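Local coordinates for protein glucanase (Klebsiella pneumoniae, PDB 5GY3) that probably cleaves internal beta-1,4-glucosidic bonds of cellulose and related beta-glucans, as a family 8 glycosyl hydrolase, at residues Ala85-Leu97 with Tyr152-Arg164. Residues are numbered along the deposited sequence; the frame is centred on the assembly and turned at random.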
loop_
_atom_site.group_PDB
_atom_site.type_symbol
_atom_site.label_atom_id
_atom_site.label_comp_id
_atom_site.label_asym_id
_atom_site.label_seq_id
_atom_site.Cartn_x
_atom_site.Cartn_y
_atom_site.Cartn_z
ATOM N N ALA A 85 4.017 6.770 7.843
ATOM C CA ALA A 85 4.098 5.497 7.142
ATOM C C ALA A 85 4.134 5.841 5.661
ATOM O O ALA A 85 3.165 6.390 5.126
ATOM C CB ALA A 85 2.922 4.575 7.481
ATOM N N SER A 86 5.261 5.551 5.009
ATOM C CA SER A 86 5.492 6.109 3.682
ATOM C C SER A 86 4.495 5.600 2.651
ATOM O O SER A 86 4.224 6.305 1.667
ATOM C CB SER A 86 6.923 5.820 3.240
ATOM O OG SER A 86 7.826 6.372 4.175
ATOM N N ASP A 87 3.947 4.393 2.832
ATOM C CA ASP A 87 2.934 3.959 1.879
ATOM C C ASP A 87 1.659 4.771 2.042
ATOM O O ASP A 87 1.000 5.092 1.051
ATOM C CB ASP A 87 2.664 2.448 1.974
ATOM C CG ASP A 87 2.071 1.999 3.310
ATOM O OD1 ASP A 87 2.307 2.638 4.365
ATOM O OD2 ASP A 87 1.372 0.947 3.289
ATOM N N GLY A 88 1.302 5.128 3.278
ATOM C CA GLY A 88 0.123 5.958 3.475
ATOM C C GLY A 88 0.282 7.336 2.858
ATOM O O GLY A 88 -0.610 7.817 2.155
ATOM N N ASP A 89 1.426 7.990 3.117
ATOM C CA ASP A 89 1.708 9.282 2.488
ATOM C C ASP A 89 1.621 9.182 0.972
ATOM O O ASP A 89 1.106 10.089 0.305
ATOM C CB ASP A 89 3.111 9.791 2.838
ATOM C CG ASP A 89 3.406 9.832 4.332
ATOM O OD1 ASP A 89 2.535 10.223 5.136
ATOM O OD2 ASP A 89 4.559 9.505 4.686
ATOM N N THR A 90 2.176 8.108 0.410
ATOM C CA THR A 90 2.159 7.916 -1.036
ATOM C C THR A 90 0.735 7.787 -1.559
ATOM O O THR A 90 0.377 8.392 -2.580
ATOM C CB THR A 90 2.969 6.662 -1.388
ATOM O OG1 THR A 90 4.343 6.856 -1.030
ATOM C CG2 THR A 90 2.862 6.330 -2.859
ATOM N N LEU A 91 -0.084 6.970 -0.885
ATOM C CA LEU A 91 -1.452 6.738 -1.340
ATOM C C LEU A 91 -2.255 8.027 -1.330
ATOM O O LEU A 91 -3.037 8.292 -2.258
ATOM C CB LEU A 91 -2.122 5.698 -0.445
ATOM C CG LEU A 91 -1.538 4.289 -0.560
ATOM C CD1 LEU A 91 -1.975 3.446 0.629
ATOM C CD2 LEU A 91 -1.971 3.657 -1.871
ATOM N N ILE A 92 -2.072 8.834 -0.282
ATOM C CA ILE A 92 -2.738 10.133 -0.184
ATOM C C ILE A 92 -2.312 11.038 -1.333
ATOM O O ILE A 92 -3.149 11.658 -1.999
ATOM C CB ILE A 92 -2.450 10.778 1.186
ATOM C CG1 ILE A 92 -3.146 9.992 2.312
ATOM C CG2 ILE A 92 -2.872 12.252 1.184
ATOM C CD1 ILE A 92 -2.579 10.258 3.745
ATOM N N ALA A 93 -0.999 11.136 -1.580
ATOM C CA ALA A 93 -0.525 12.004 -2.654
ATOM C C ALA A 93 -1.005 11.510 -4.010
ATOM O O ALA A 93 -1.287 12.308 -4.912
ATOM C CB ALA A 93 1.004 12.096 -2.634
ATOM N N TRP A 94 -1.058 10.191 -4.181
ATOM C CA TRP A 94 -1.522 9.604 -5.435
ATOM C C TRP A 94 -3.004 9.880 -5.643
ATOM O O TRP A 94 -3.424 10.264 -6.743
ATOM C CB TRP A 94 -1.243 8.098 -5.408
ATOM C CG TRP A 94 -1.485 7.380 -6.684
ATOM C CD1 TRP A 94 -1.489 7.902 -7.953
ATOM C CD2 TRP A 94 -1.740 5.985 -6.823
ATOM N NE1 TRP A 94 -1.731 6.906 -8.871
ATOM C CE2 TRP A 94 -1.885 5.719 -8.200
ATOM C CE3 TRP A 94 -1.854 4.925 -5.912
ATOM C CZ2 TRP A 94 -2.159 4.443 -8.688
ATOM C CZ3 TRP A 94 -2.107 3.651 -6.404
ATOM C CH2 TRP A 94 -2.247 3.423 -7.778
ATOM N N ALA A 95 -3.808 9.709 -4.589
ATOM C CA ALA A 95 -5.231 10.013 -4.689
ATOM C C ALA A 95 -5.464 11.476 -5.067
ATOM O O ALA A 95 -6.356 11.781 -5.874
ATOM C CB ALA A 95 -5.924 9.672 -3.371
ATOM N N LEU A 96 -4.674 12.390 -4.494
ATOM C CA LEU A 96 -4.804 13.813 -4.820
ATOM C C LEU A 96 -4.474 14.082 -6.280
ATOM O O LEU A 96 -5.169 14.859 -6.947
ATOM C CB LEU A 96 -3.899 14.646 -3.910
ATOM C CG LEU A 96 -4.468 14.795 -2.495
ATOM C CD1 LEU A 96 -3.390 15.169 -1.474
ATOM C CD2 LEU A 96 -5.614 15.823 -2.500
ATOM N N LEU A 97 -3.411 13.461 -6.794
ATOM C CA LEU A 97 -3.097 13.596 -8.213
ATOM C C LEU A 97 -4.265 13.124 -9.075
ATOM O O LEU A 97 -4.666 13.796 -10.038
ATOM C CB LEU A 97 -1.824 12.812 -8.518
ATOM C CG LEU A 97 -0.945 13.287 -9.656
ATOM C CD1 LEU A 97 -0.630 14.764 -9.420
ATOM C CD2 LEU A 97 0.329 12.454 -9.657
ATOM N N TYR A 152 5.504 -1.277 0.473
ATOM C CA TYR A 152 5.454 0.178 0.347
ATOM C C TYR A 152 6.058 0.672 -0.968
ATOM O O TYR A 152 6.083 1.889 -1.209
ATOM C CB TYR A 152 6.187 0.872 1.511
ATOM C CG TYR A 152 5.630 0.681 2.912
ATOM C CD1 TYR A 152 4.755 -0.354 3.218
ATOM C CD2 TYR A 152 5.997 1.549 3.934
ATOM C CE1 TYR A 152 4.256 -0.528 4.508
ATOM C CE2 TYR A 152 5.512 1.384 5.233
ATOM C CZ TYR A 152 4.643 0.344 5.507
ATOM O OH TYR A 152 4.149 0.163 6.773
ATOM N N PHE A 153 6.549 -0.227 -1.823
ATOM C CA PHE A 153 7.015 0.160 -3.164
ATOM C C PHE A 153 5.794 0.231 -4.083
ATOM O O PHE A 153 5.500 -0.689 -4.850
ATOM C CB PHE A 153 8.025 -0.833 -3.741
ATOM C CG PHE A 153 9.272 -1.071 -2.912
ATOM C CD1 PHE A 153 9.566 -0.336 -1.772
ATOM C CD2 PHE A 153 10.164 -2.061 -3.312
ATOM C CE1 PHE A 153 10.730 -0.604 -1.030
ATOM C CE2 PHE A 153 11.327 -2.327 -2.585
ATOM C CZ PHE A 153 11.601 -1.597 -1.445
ATOM N N ILE A 154 5.072 1.345 -4.019
ATOM C CA ILE A 154 3.760 1.443 -4.700
ATOM C C ILE A 154 4.043 1.880 -6.135
ATOM O O ILE A 154 3.895 3.045 -6.519
ATOM C CB ILE A 154 2.793 2.361 -3.958
ATOM C CG1 ILE A 154 2.699 1.901 -2.495
ATOM C CG2 ILE A 154 1.407 2.284 -4.620
ATOM C CD1 ILE A 154 1.727 2.696 -1.640
ATOM N N PHE A 155 4.421 0.904 -6.957
ATOM C CA PHE A 155 4.858 1.179 -8.324
ATOM C C PHE A 155 3.873 2.005 -9.148
ATOM O O PHE A 155 4.328 2.928 -9.842
ATOM C CB PHE A 155 5.173 -0.149 -9.032
ATOM C CG PHE A 155 6.204 -0.971 -8.320
ATOM C CD1 PHE A 155 7.525 -0.547 -8.262
ATOM C CD2 PHE A 155 5.847 -2.155 -7.694
ATOM C CE1 PHE A 155 8.491 -1.307 -7.594
ATOM C CE2 PHE A 155 6.805 -2.915 -7.018
ATOM C CZ PHE A 155 8.124 -2.490 -6.982
ATOM N N PRO A 156 2.556 1.762 -9.130
ATOM C CA PRO A 156 1.684 2.589 -9.984
ATOM C C PRO A 156 1.598 4.039 -9.523
ATOM O O PRO A 156 1.434 4.944 -10.359
ATOM C CB PRO A 156 0.327 1.872 -9.901
ATOM C CG PRO A 156 0.368 1.155 -8.575
ATOM C CD PRO A 156 1.795 0.693 -8.450
ATOM N N ALA A 157 1.705 4.284 -8.216
ATOM C CA ALA A 157 1.772 5.652 -7.724
ATOM C C ALA A 157 3.054 6.334 -8.180
ATOM O O ALA A 157 3.029 7.489 -8.617
ATOM C CB ALA A 157 1.672 5.665 -6.206
ATOM N N TRP A 158 4.193 5.638 -8.069
ATOM C CA TRP A 158 5.464 6.238 -8.461
ATOM C C TRP A 158 5.464 6.617 -9.939
ATOM O O TRP A 158 6.014 7.657 -10.323
ATOM C CB TRP A 158 6.611 5.279 -8.162
ATOM C CG TRP A 158 6.798 5.001 -6.700
ATOM C CD1 TRP A 158 6.090 5.535 -5.659
ATOM C CD2 TRP A 158 7.760 4.114 -6.120
ATOM N NE1 TRP A 158 6.563 5.042 -4.466
ATOM C CE2 TRP A 158 7.584 4.162 -4.723
ATOM C CE3 TRP A 158 8.762 3.287 -6.653
ATOM C CZ2 TRP A 158 8.377 3.420 -3.842
ATOM C CZ3 TRP A 158 9.545 2.542 -5.781
ATOM C CH2 TRP A 158 9.349 2.615 -4.392
ATOM N N ARG A 159 4.862 5.777 -10.785
ATOM C CA ARG A 159 4.793 6.105 -12.206
ATOM C C ARG A 159 3.947 7.357 -12.419
ATOM O O ARG A 159 4.324 8.244 -13.191
ATOM C CB ARG A 159 4.235 4.913 -12.999
ATOM C CG ARG A 159 4.105 5.150 -14.503
ATOM C CD ARG A 159 2.815 4.582 -15.057
ATOM N NE ARG A 159 1.736 4.614 -14.032
ATOM C CZ ARG A 159 0.740 5.484 -14.014
ATOM N NH1 ARG A 159 0.674 6.390 -14.966
ATOM N NH2 ARG A 159 -0.168 5.415 -13.064
ATOM N N ALA A 160 2.821 7.463 -11.705
ATOM C CA ALA A 160 1.991 8.660 -11.794
ATOM C C ALA A 160 2.748 9.894 -11.328
ATOM O O ALA A 160 2.661 10.956 -11.959
ATOM C CB ALA A 160 0.714 8.485 -10.966
ATOM N N PHE A 161 3.487 9.781 -10.220
ATOM C CA PHE A 161 4.285 10.915 -9.754
ATOM C C PHE A 161 5.248 11.381 -10.840
ATOM O O PHE A 161 5.368 12.584 -11.116
ATOM C CB PHE A 161 5.081 10.539 -8.502
ATOM C CG PHE A 161 4.245 10.153 -7.301
ATOM C CD1 PHE A 161 2.907 10.494 -7.210
ATOM C CD2 PHE A 161 4.832 9.446 -6.255
ATOM C CE1 PHE A 161 2.146 10.140 -6.086
ATOM C CE2 PHE A 161 4.092 9.094 -5.128
ATOM C CZ PHE A 161 2.737 9.434 -5.050
ATOM N N ALA A 162 5.960 10.433 -11.454
ATOM C CA ALA A 162 6.968 10.782 -12.452
ATOM C C ALA A 162 6.372 11.536 -13.635
ATOM O O ALA A 162 7.038 12.397 -14.217
ATOM C CB ALA A 162 7.677 9.524 -12.945
ATOM N N GLU A 163 5.136 11.217 -14.017
ATOM C CA GLU A 163 4.500 11.925 -15.124
ATOM C C GLU A 163 4.207 13.383 -14.796
ATOM O O GLU A 163 3.981 14.177 -15.720
ATOM C CB GLU A 163 3.208 11.241 -15.515
ATOM C CG GLU A 163 3.363 9.781 -15.863
ATOM C CD GLU A 163 2.041 9.162 -16.273
ATOM O OE1 GLU A 163 1.144 9.010 -15.407
ATOM O OE2 GLU A 163 1.882 8.837 -17.466
ATOM N N ARG A 164 4.163 13.732 -13.511
ATOM C CA ARG A 164 3.779 15.034 -12.978
ATOM C C ARG A 164 4.985 15.873 -12.573
ATOM O O ARG A 164 5.048 17.065 -12.897
ATOM C CB ARG A 164 2.846 14.815 -11.767
ATOM C CG ARG A 164 2.619 16.018 -10.834
ATOM C CD ARG A 164 1.568 16.962 -11.384
ATOM N NE ARG A 164 1.480 18.198 -10.616
ATOM C CZ ARG A 164 0.814 19.271 -11.022
ATOM N NH1 ARG A 164 0.185 19.252 -12.188
ATOM N NH2 ARG A 164 0.783 20.366 -10.266
HETATM O O HOH W 1 5.370 4.309 -1.998
HETATM O O HOH W 2 -2.607 7.326 -11.705
#
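Thr90 OG1 meets Tyr152 and Trp158 through one water, which lies 2.9 Å from Thr90 OG1 and donates to it, donates again to Tyr152 O at 2.6 Å, and accepts from Trp158 NE1. Thr90 OG1 also bonds to Ser86 O (2.8 Å), one turn back, where it and Thr90 N come from opposite faces of the carbonyl plane. Water stands in here for direct hydrogen bonds between the segments, and a second one links Trp94 NE1 with, weakly, Arg159 NH2. Near the helix start, the carboxylate of Asp87, the predicted nucleophile, lies flat over the Tyr152 ring, planes 4° apart, with CG 3.5 Å above its centre. The Asp87 torsion, CG between backbone N and carbonyl carbon (chi1 64°), turns the group onto that face. Farther along, Trp94 and Phe161 interlock as knobs into holes. The Trp94 indole lies against the partner helix, swung there by a first torsion that sets CG opposite the backbone N: Ala157 CA stands 3.6 Å from the five-membered ring centroid as a CH-pi contact, and Pro156 CG reaches Trp94 CH2. Phe161 instead presents its edge to Thr90 O and Trp94 N. The helix axes cross at 51°, 9.8 Å apart; helix 106-123 adds Ile115 and Thr116 beside Ala93 and Phe161, while helices 29-41 and 45-59 pack against other sides of helix 86-103 within the (alpha/alpha)6 barrel of family 8 glycosyl hydrolases.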